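Local coordinates for surface glycan binding protein B (Bacteroides ovatus, PDB 6E57) that binds mixed-linkage beta-glucan at the surface of a gut Bacteroides, probably holding the polysaccharide for uptake by its utilization system, at residues E32-F43 / I65-Y74; T332-A342 / I399-V408. All blocks are in the same frame, centred on the assembly; numbering follows the deposited sequence.

Contact 1: residues E32-F43 / I65-Y74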
loop_
_atom_site.group_PDB
_atom_site.type_symbol
_atom_site.label_atom_id
_atom_site.label_comp_id
_atom_site.label_asym_id
_atom_site.label_seq_id
_atom_site.Cartn_x
_atom_site.Cartn_y
_atom_site.Cartn_z
ATOM N N GLU A 32 -17.494 44.883 -11.635
ATOM C CA GLU A 32 -18.049 44.135 -10.495
ATOM C C GLU A 32 -18.665 42.812 -10.970
ATOM O O GLU A 32 -18.622 41.807 -10.251
ATOM C CB GLU A 32 -19.128 44.942 -9.771
ATOM C CG GLU A 32 -18.624 46.215 -9.120
ATOM C CD GLU A 32 -19.710 47.010 -8.412
ATOM O OE1 GLU A 32 -20.410 46.424 -7.565
ATOM O OE2 GLU A 32 -19.868 48.206 -8.723
ATOM N N ASN A 33 -19.241 42.827 -12.177
ATOM C CA ASN A 33 -20.014 41.713 -12.713
ATOM C C ASN A 33 -19.120 40.766 -13.530
ATOM O O ASN A 33 -19.614 39.784 -14.085
ATOM C CB ASN A 33 -21.186 42.223 -13.556
ATOM C CG ASN A 33 -22.269 41.184 -13.752
ATOM O OD1 ASN A 33 -22.702 40.544 -12.797
ATOM N ND2 ASN A 33 -22.715 41.017 -14.986
ATOM N N ASP A 34 -17.814 41.061 -13.595
ATOM C CA ASP A 34 -16.831 40.240 -14.317
ATOM C C ASP A 34 -16.692 38.865 -13.653
ATOM O O ASP A 34 -16.837 38.736 -12.434
ATOM C CB ASP A 34 -15.455 40.912 -14.363
ATOM C CG ASP A 34 -15.312 42.012 -15.401
ATOM O OD1 ASP A 34 -16.267 42.228 -16.177
ATOM O OD2 ASP A 34 -14.237 42.643 -15.427
ATOM N N ASP A 35 -16.391 37.852 -14.476
ATOM C CA ASP A 35 -16.039 36.513 -14.010
ATOM C C ASP A 35 -14.704 36.581 -13.274
ATOM O O ASP A 35 -13.800 37.301 -13.692
ATOM C CB ASP A 35 -15.945 35.510 -15.164
ATOM C CG ASP A 35 -17.287 35.057 -15.714
ATOM O OD1 ASP A 35 -18.151 34.658 -14.906
ATOM O OD2 ASP A 35 -17.454 35.102 -16.948
ATOM N N PRO A 36 -14.536 35.831 -12.162
ATOM C CA PRO A 36 -13.269 35.815 -11.431
ATOM C C PRO A 36 -12.224 34.929 -12.129
ATOM O O PRO A 36 -12.530 33.795 -12.508
ATOM C CB PRO A 36 -13.679 35.246 -10.068
ATOM C CG PRO A 36 -14.813 34.299 -10.399
ATOM C CD PRO A 36 -15.546 34.952 -11.554
ATOM N N HIS A 37 -11.011 35.470 -12.299
ATOM C CA HIS A 37 -9.881 34.767 -12.909
ATOM C C HIS A 37 -8.662 34.870 -11.984
ATOM O O HIS A 37 -8.351 35.953 -11.484
ATOM C CB HIS A 37 -9.573 35.341 -14.301
ATOM C CG HIS A 37 -10.604 35.038 -15.339
ATOM N ND1 HIS A 37 -10.671 33.813 -15.980
ATOM C CD2 HIS A 37 -11.591 35.796 -15.866
ATOM C CE1 HIS A 37 -11.664 33.828 -16.847
ATOM N NE2 HIS A 37 -12.244 35.034 -16.796
ATOM N N ILE A 38 -7.990 33.736 -11.758
ATOM C CA ILE A 38 -6.704 33.707 -11.071
ATOM C C ILE A 38 -5.610 33.728 -12.141
ATOM O O ILE A 38 -5.380 32.726 -12.810
ATOM C CB ILE A 38 -6.584 32.478 -10.146
ATOM C CG1 ILE A 38 -7.679 32.470 -9.074
ATOM C CG2 ILE A 38 -5.191 32.400 -9.531
ATOM C CD1 ILE A 38 -7.837 31.146 -8.363
ATOM N N LEU A 39 -4.958 34.885 -12.294
ATOM C CA LEU A 39 -3.974 35.107 -13.348
ATOM C C LEU A 39 -2.658 34.411 -12.982
ATOM O O LEU A 39 -2.118 33.649 -13.787
ATOM C CB LEU A 39 -3.770 36.612 -13.544
ATOM C CG LEU A 39 -4.997 37.383 -14.033
ATOM C CD1 LEU A 39 -4.675 38.860 -14.210
ATOM C CD2 LEU A 39 -5.533 36.792 -15.329
ATOM N N ALA A 40 -2.154 34.692 -11.772
ATOM C CA ALA A 40 -0.902 34.114 -11.274
ATOM C C ALA A 40 -1.045 33.752 -9.797
ATOM O O ALA A 40 -1.769 34.419 -9.061
ATOM C CB ALA A 40 0.240 35.077 -11.496
ATOM N N PRO A 41 -0.363 32.682 -9.368
ATOM C CA PRO A 41 0.395 31.800 -10.242
ATOM C C PRO A 41 -0.524 30.803 -10.966
ATOM O O PRO A 41 -1.667 30.607 -10.556
ATOM C CB PRO A 41 1.350 31.082 -9.283
ATOM C CG PRO A 41 0.532 30.920 -8.027
ATOM C CD PRO A 41 -0.415 32.105 -8.018
ATOM N N VAL A 42 -0.010 30.201 -12.043
ATOM C CA VAL A 42 -0.701 29.136 -12.762
ATOM C C VAL A 42 -0.464 27.828 -12.002
ATOM O O VAL A 42 0.680 27.453 -11.765
ATOM C CB VAL A 42 -0.222 29.027 -14.222
ATOM C CG1 VAL A 42 -0.910 27.883 -14.950
ATOM C CG2 VAL A 42 -0.410 30.336 -14.977
ATOM N N PHE A 43 -1.556 27.153 -11.625
ATOM C CA PHE A 43 -1.496 25.918 -10.843
ATOM C C PHE A 43 -1.533 24.714 -11.779
ATOM O O PHE A 43 -2.188 24.752 -12.818
ATOM C CB PHE A 43 -2.633 25.877 -9.819
ATOM C CG PHE A 43 -2.458 26.850 -8.680
ATOM C CD1 PHE A 43 -1.679 26.520 -7.580
ATOM C CD2 PHE A 43 -3.050 28.104 -8.721
ATOM C CE1 PHE A 43 -1.508 27.422 -6.540
ATOM C CE2 PHE A 43 -2.876 29.002 -7.680
ATOM C CZ PHE A 43 -2.107 28.660 -6.591
ATOM N N ILE A 65 2.048 31.459 -0.791
ATOM C CA ILE A 65 1.430 31.581 -2.115
ATOM C C ILE A 65 0.810 32.979 -2.220
ATOM O O ILE A 65 0.065 33.390 -1.329
ATOM C CB ILE A 65 0.380 30.474 -2.349
ATOM C CG1 ILE A 65 0.937 29.079 -2.055
ATOM C CG2 ILE A 65 -0.193 30.562 -3.758
ATOM C CD1 ILE A 65 -0.074 27.966 -2.210
ATOM N N ALA A 66 1.122 33.684 -3.318
ATOM C CA ALA A 66 0.639 35.050 -3.587
ATOM C C ALA A 66 -0.157 35.071 -4.898
ATOM O O ALA A 66 0.400 34.819 -5.964
ATOM C CB ALA A 66 1.809 36.001 -3.646
ATOM N N LEU A 67 -1.454 35.391 -4.801
ATOM C CA LEU A 67 -2.365 35.411 -5.950
ATOM C C LEU A 67 -2.383 36.813 -6.574
ATOM O O LEU A 67 -2.217 37.807 -5.870
ATOM C CB LEU A 67 -3.775 35.025 -5.490
ATOM C CG LEU A 67 -3.894 33.734 -4.681
ATOM C CD1 LEU A 67 -5.321 33.537 -4.198
ATOM C CD2 LEU A 67 -3.436 32.532 -5.492
ATOM N N THR A 68 -2.576 36.863 -7.900
ATOM C CA THR A 68 -3.089 38.044 -8.610
ATOM C C THR A 68 -4.438 37.661 -9.231
ATOM O O THR A 68 -4.540 36.639 -9.914
ATOM C CB THR A 68 -2.098 38.572 -9.659
ATOM O OG1 THR A 68 -1.590 37.463 -10.402
ATOM C CG2 THR A 68 -0.948 39.346 -9.054
ATOM N N VAL A 69 -5.463 38.482 -8.972
ATOM C CA VAL A 69 -6.853 38.116 -9.234
ATOM C C VAL A 69 -7.573 39.273 -9.944
ATOM O O VAL A 69 -7.286 40.443 -9.699
ATOM C CB VAL A 69 -7.568 37.727 -7.925
ATOM C CG1 VAL A 69 -8.974 37.205 -8.180
ATOM C CG2 VAL A 69 -6.765 36.718 -7.120
ATOM N N THR A 70 -8.510 38.911 -10.829
ATOM C CA THR A 70 -9.453 39.830 -11.474
ATOM C C THR A 70 -10.860 39.464 -11.005
ATOM O O THR A 70 -11.161 38.278 -10.876
ATOM C CB THR A 70 -9.328 39.757 -13.003
ATOM O OG1 THR A 70 -7.953 39.948 -13.338
ATOM C CG2 THR A 70 -10.175 40.777 -13.735
ATOM N N PRO A 71 -11.716 40.460 -10.722
ATOM C CA PRO A 71 -11.416 41.887 -10.727
ATOM C C PRO A 71 -10.617 42.351 -9.497
ATOM O O PRO A 71 -10.815 41.830 -8.396
ATOM C CB PRO A 71 -12.791 42.570 -10.722
ATOM C CG PRO A 71 -13.696 41.537 -10.110
ATOM C CD PRO A 71 -13.164 40.235 -10.661
ATOM N N LYS A 72 -9.758 43.356 -9.708
ATOM C CA LYS A 72 -8.766 43.835 -8.731
ATOM C C LYS A 72 -9.390 43.988 -7.336
ATOM O O LYS A 72 -8.978 43.308 -6.388
ATOM C CB LYS A 72 -8.184 45.183 -9.175
ATOM C CG LYS A 72 -7.237 45.139 -10.368
ATOM C CD LYS A 72 -6.799 46.518 -10.832
ATOM C CE LYS A 72 -6.125 46.516 -12.190
ATOM N NZ LYS A 72 -7.095 46.308 -13.292
ATOM N N ASP A 73 -10.387 44.880 -7.232
ATOM C CA ASP A 73 -10.849 45.428 -5.950
ATOM C C ASP A 73 -12.185 44.808 -5.510
ATOM O O ASP A 73 -12.772 45.272 -4.530
ATOM C CB ASP A 73 -11.021 46.950 -6.027
ATOM C CG ASP A 73 -9.893 47.693 -6.726
ATOM O OD1 ASP A 73 -9.844 47.648 -7.974
ATOM O OD2 ASP A 73 -9.080 48.323 -6.018
ATOM N N TYR A 74 -12.664 43.775 -6.214
ATOM C CA TYR A 74 -14.023 43.265 -6.003
ATOM C C TYR A 74 -14.020 41.743 -5.791
ATOM O O TYR A 74 -15.027 41.087 -6.053
ATOM C CB TYR A 74 -14.917 43.647 -7.188
ATOM C CG TYR A 74 -15.045 45.128 -7.447
ATOM C CD1 TYR A 74 -15.781 45.943 -6.601
ATOM C CD2 TYR A 74 -14.450 45.716 -8.552
ATOM C CE1 TYR A 74 -15.914 47.303 -6.838
ATOM C CE2 TYR A 74 -14.572 47.075 -8.805
ATOM C CZ TYR A 74 -15.307 47.873 -7.945
ATOM O OH TYR A 74 -15.430 49.210 -8.183
#

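Contact 2: residues T332-A342 / I399-V408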
loop_
_atom_site.group_PDB
_atom_site.type_symbol
_atom_site.label_atom_id
_atom_site.label_comp_id
_atom_site.label_asym_id
_atom_site.label_seq_id
_atom_site.Cartn_x
_atom_site.Cartn_y
_atom_site.Cartn_z
ATOM N N THR A 332 22.829 -30.294 -12.436
ATOM C CA THR A 332 21.687 -29.432 -12.679
ATOM C C THR A 332 20.407 -30.165 -12.271
ATOM O O THR A 332 20.441 -31.341 -11.911
ATOM C CB THR A 332 21.598 -29.043 -14.159
ATOM O OG1 THR A 332 21.277 -30.224 -14.899
ATOM C CG2 THR A 332 22.875 -28.430 -14.689
ATOM N N PHE A 333 19.283 -29.450 -12.345
ATOM C CA PHE A 333 17.964 -30.052 -12.305
ATOM C C PHE A 333 17.384 -30.041 -13.724
ATOM O O PHE A 333 16.955 -28.998 -14.200
ATOM C CB PHE A 333 17.059 -29.308 -11.319
ATOM C CG PHE A 333 15.607 -29.710 -11.378
ATOM C CD1 PHE A 333 15.143 -30.798 -10.657
ATOM C CD2 PHE A 333 14.706 -29.014 -12.168
ATOM C CE1 PHE A 333 13.812 -31.178 -10.718
ATOM C CE2 PHE A 333 13.375 -29.394 -12.230
ATOM C CZ PHE A 333 12.929 -30.473 -11.502
ATOM N N GLY A 334 17.432 -31.200 -14.397
ATOM C CA GLY A 334 16.645 -31.468 -15.608
ATOM C C GLY A 334 15.251 -31.924 -15.220
ATOM O O GLY A 334 14.517 -31.189 -14.571
ATOM N N LEU A 335 14.881 -33.134 -15.632
ATOM C CA LEU A 335 13.815 -33.935 -14.989
ATOM C C LEU A 335 12.399 -33.432 -15.309
ATOM O O LEU A 335 11.441 -34.151 -15.047
ATOM C CB LEU A 335 14.054 -34.007 -13.475
ATOM C CG LEU A 335 15.337 -34.724 -13.043
ATOM C CD1 LEU A 335 15.366 -34.934 -11.537
ATOM C CD2 LEU A 335 15.498 -36.057 -13.756
ATOM N N ILE A 336 12.249 -32.230 -15.875
ATOM C CA ILE A 336 10.994 -31.864 -16.528
ATOM C C ILE A 336 11.263 -31.779 -18.026
ATOM O O ILE A 336 11.990 -30.898 -18.477
ATOM C CB ILE A 336 10.391 -30.562 -15.970
ATOM C CG1 ILE A 336 10.152 -30.647 -14.461
ATOM C CG2 ILE A 336 9.110 -30.210 -16.716
ATOM C CD1 ILE A 336 9.655 -29.361 -13.850
ATOM N N PRO A 337 10.711 -32.709 -18.835
ATOM C CA PRO A 337 10.997 -32.741 -20.269
ATOM C C PRO A 337 10.377 -31.559 -21.033
ATOM O O PRO A 337 9.435 -30.929 -20.555
ATOM C CB PRO A 337 10.421 -34.090 -20.732
ATOM C CG PRO A 337 9.385 -34.460 -19.694
ATOM C CD PRO A 337 9.823 -33.799 -18.405
ATOM N N MET A 338 10.925 -31.291 -22.224
ATOM C CA MET A 338 10.569 -30.143 -23.066
ATOM C C MET A 338 9.073 -30.145 -23.420
ATOM O O MET A 338 8.462 -29.073 -23.508
ATOM C CB MET A 338 11.371 -30.160 -24.370
ATOM C CG MET A 338 12.839 -29.856 -24.180
ATOM S SD MET A 338 13.771 -29.906 -25.731
ATOM C CE MET A 338 13.074 -28.495 -26.587
ATOM N N ASP A 339 8.500 -31.335 -23.642
ATOM C CA ASP A 339 7.123 -31.456 -24.139
ATOM C C ASP A 339 6.130 -30.913 -23.097
ATOM O O ASP A 339 5.049 -30.463 -23.471
ATOM C CB ASP A 339 6.795 -32.880 -24.611
ATOM C CG ASP A 339 6.908 -33.980 -23.567
ATOM O OD1 ASP A 339 7.175 -33.661 -22.389
ATOM O OD2 ASP A 339 6.736 -35.156 -23.946
ATOM N N VAL A 340 6.503 -30.940 -21.811
ATOM C CA VAL A 340 5.681 -30.363 -20.738
ATOM C C VAL A 340 5.644 -28.837 -20.897
ATOM O O VAL A 340 4.580 -28.228 -20.824
ATOM C CB VAL A 340 6.194 -30.760 -19.339
ATOM C CG1 VAL A 340 5.482 -29.987 -18.238
ATOM C CG2 VAL A 340 6.084 -32.258 -19.093
ATOM N N PHE A 341 6.815 -28.234 -21.111
ATOM C CA PHE A 341 6.944 -26.782 -21.257
ATOM C C PHE A 341 6.302 -26.306 -22.568
ATOM O O PHE A 341 5.808 -25.185 -22.638
ATOM C CB PHE A 341 8.411 -26.357 -21.150
ATOM C CG PHE A 341 8.888 -26.187 -19.731
ATOM C CD1 PHE A 341 8.749 -24.970 -19.081
ATOM C CD2 PHE A 341 9.450 -27.248 -19.037
ATOM C CE1 PHE A 341 9.177 -24.812 -17.773
ATOM C CE2 PHE A 341 9.876 -27.088 -17.727
ATOM C CZ PHE A 341 9.739 -25.871 -17.099
ATOM N N ALA A 342 6.300 -27.161 -23.594
ATOM C CA ALA A 342 5.693 -26.829 -24.886
ATOM C C ALA A 342 4.185 -26.578 -24.723
ATOM O O ALA A 342 3.592 -25.823 -25.489
ATOM C CB ALA A 342 5.968 -27.933 -25.879
ATOM N N ILE A 399 12.978 -21.760 -24.526
ATOM C CA ILE A 399 13.080 -23.055 -23.856
ATOM C C ILE A 399 13.034 -24.188 -24.895
ATOM O O ILE A 399 13.790 -25.150 -24.789
ATOM C CB ILE A 399 11.987 -23.200 -22.776
ATOM C CG1 ILE A 399 12.279 -22.306 -21.568
ATOM C CG2 ILE A 399 11.807 -24.656 -22.363
ATOM C CD1 ILE A 399 11.139 -22.205 -20.581
ATOM N N GLN A 400 12.148 -24.073 -25.891
ATOM C CA GLN A 400 12.039 -25.067 -26.967
ATOM C C GLN A 400 13.256 -24.973 -27.899
ATOM O O GLN A 400 13.749 -25.981 -28.385
ATOM C CB GLN A 400 10.734 -24.884 -27.747
ATOM C CG GLN A 400 9.482 -25.105 -26.907
ATOM C CD GLN A 400 9.452 -26.458 -26.237
ATOM O OE1 GLN A 400 9.511 -27.498 -26.891
ATOM N NE2 GLN A 400 9.359 -26.451 -24.916
ATOM N N ALA A 401 13.735 -23.748 -28.131
ATOM C CA ALA A 401 14.879 -23.478 -29.003
ATOM C C ALA A 401 16.195 -23.945 -28.361
ATOM O O ALA A 401 17.128 -24.297 -29.084
ATOM C CB ALA A 401 14.930 -22.006 -29.329
ATOM N N GLU A 402 16.268 -23.933 -27.021
ATOM C CA GLU A 402 17.521 -24.149 -26.282
ATOM C C GLU A 402 17.393 -25.332 -25.306
ATOM O O GLU A 402 17.804 -25.242 -24.152
ATOM C CB GLU A 402 17.917 -22.869 -25.542
ATOM C CG GLU A 402 18.168 -21.684 -26.463
ATOM C CD GLU A 402 18.836 -20.479 -25.821
ATOM O OE1 GLU A 402 19.189 -20.561 -24.627
ATOM O OE2 GLU A 402 19.006 -19.456 -26.519
ATOM N N ALA A 403 16.817 -26.439 -25.785
ATOM C CA ALA A 403 16.954 -27.765 -25.171
ATOM C C ALA A 403 16.332 -27.834 -23.765
ATOM O O ALA A 403 16.793 -28.601 -22.921
ATOM C CB ALA A 403 18.414 -28.150 -25.143
ATOM N N GLY A 404 15.271 -27.058 -23.526
ATOM C CA GLY A 404 14.422 -27.238 -22.348
ATOM C C GLY A 404 14.809 -26.349 -21.176
ATOM O O GLY A 404 15.479 -25.332 -21.333
ATOM N N PHE A 405 14.364 -26.761 -19.987
ATOM C CA PHE A 405 14.444 -25.988 -18.759
ATOM C C PHE A 405 15.490 -26.614 -17.832
ATOM O O PHE A 405 15.574 -27.837 -17.731
ATOM C CB PHE A 405 13.062 -25.952 -18.105
ATOM C CG PHE A 405 13.011 -25.350 -16.726
ATOM C CD1 PHE A 405 12.969 -23.975 -16.553
ATOM C CD2 PHE A 405 12.976 -26.162 -15.602
ATOM C CE1 PHE A 405 12.906 -23.425 -15.281
ATOM C CE2 PHE A 405 12.921 -25.610 -14.331
ATOM C CZ PHE A 405 12.886 -24.243 -14.173
ATOM N N LEU A 406 16.276 -25.761 -17.164
ATOM C CA LEU A 406 17.207 -26.182 -16.118
ATOM C C LEU A 406 17.046 -25.275 -14.892
ATOM O O LEU A 406 16.786 -24.083 -15.022
ATOM C CB LEU A 406 18.648 -26.100 -16.635
ATOM C CG LEU A 406 19.068 -27.114 -17.698
ATOM C CD1 LEU A 406 20.528 -26.913 -18.057
ATOM C CD2 LEU A 406 18.846 -28.540 -17.237
ATOM N N CYS A 407 17.209 -25.867 -13.705
ATOM C CA CYS A 407 17.600 -25.135 -12.509
ATOM C C CYS A 407 19.085 -25.412 -12.245
ATOM O O CYS A 407 19.516 -26.562 -12.148
ATOM C CB CYS A 407 16.749 -25.511 -11.304
ATOM S SG CYS A 407 15.065 -24.851 -11.390
ATOM N N VAL A 408 19.847 -24.325 -12.143
ATOM C CA VAL A 408 21.289 -24.331 -12.117
ATOM C C VAL A 408 21.728 -23.637 -10.820
ATOM O O VAL A 408 20.943 -22.903 -10.225
ATOM C CB VAL A 408 21.798 -23.636 -13.395
ATOM C CG1 VAL A 408 23.090 -22.865 -13.192
ATOM C CG2 VAL A 408 21.927 -24.623 -14.543
HETATM O O HOH W 1 13.654 -29.502 -16.649
HETATM O O HOH W 2 8.503 -23.991 -23.687
#

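Contact 1: residues E32-F43 / I65-Y74
Thr-70 pairs with His-37, and Thr-68 with Ala-40, where edge strand 37-40 joins strand 63-70 antiparallel through a classic beta bulge. Thr-70 N reaches His-37 O at 3.0 Å, nearly straight at 170°, and His-37 N returns a bond to Thr-70 O. The OG1 of Thr-70 lies against Leu-39 CD1. At Thr-68 the register slips by one residue, because Leu-39 and Ala-40 both face it. Leu-39 N bonds to Thr-68 O at 3.0 Å, while Thr-68 N bonds to Ala-40 O at 2.8 Å. The chi1 of 45° sets Thr-68 OG1 between its own backbone N and carbonyl carbon, close to the bulge, where it takes a weak bond from Ala-40 N. Leu-67 CD2 meets Pro-41 CD at 4.0 Å and also touches the edge of the Phe-43 ring. Leu-67 packs onto Val-77 and Trp-79 of strand 75-81 and Ile-109 of strand 103-113, so this small sheet lies against a five-stranded one, consistent with a beta-sandwich. Past the cis peptide before Pro-71, a type I turn brings the Tyr-74 ring against Glu-32, whose CG sits over one face, 3.7 Å from the centroid and 12° off the normal.

Contact 2: residues T332-A342 / I399-V408
The Phe-341 and Phe-405 rings lie near parallel, planes at 26°, but are slid apart so that they barely overlap, with centroids 4.8 Å from each other. This offset pair joins a short, weakly bonded helical turn beginning about Met-338 to strand 405-409, an edge strand of a three-stranded antiparallel sheet beside the glycan site. Phe-405 CB makes a CH-pi contact over the Phe-341 face, 3.8 Å from the centroid, displaced toward the rim. The Phe-405 ring also reaches Phe-333, whose CE2 lies at its edge. Two residues further along the strand, Cys-407 forms a single antiparallel bridge with Phe-333: Phe-333 N bonds to Cys-407 O at 2.9 Å, and Cys-407 N bonds back to Phe-333 O. Thr-332 and Val-408 lie side by side, their CG2 methyls 3.9 Å apart; both side chains touch Trp-372, a residue of the glycan pocket. Met-338 packs along the turn after helix 393-401, its CG against Gly-404 CA and its SD against Ala-403, and a bend at chi3 (67°) turns CE onto the Gln-400 backbone. Water 1 lies 2.8 Å from both Ile-336 O and Phe-405 O and bridges the segments. Bent at chi2 (-56°), Gln-400 turns its amide back, and NE2 donates to Met-338 O at 3.1 Å, a carbonyl that also accepts from Ala-342 N. The same Gln-400 NE2 donates to water 2 at 2.9 Å.

How the contacts relate
Both segments of contact 1 precede those of contact 2 in the sequence, and the two contacts sit at far ends of the elongated chain, with centres 69 Å apart and nearest atoms about 49 Å apart. They share no strand or helix: residues 32-43 and 65-74 pair within the sheet 37-40, 63-70 and 95-98 near the N-terminus, whereas residues 332-342 and 399-408 join a helix and loop to the sheet 379-380, 364-369 and 405-409. Several further beta sheets intervene along the chain. The glycan pocket of Trp-322, Asp-323, Asp-326, Lys-331, Tyr-371 and Trp-372 lies in the C-terminal part, with bound glucose about 5 Å from the Ala-403 side chain of contact 2, far from contact 1.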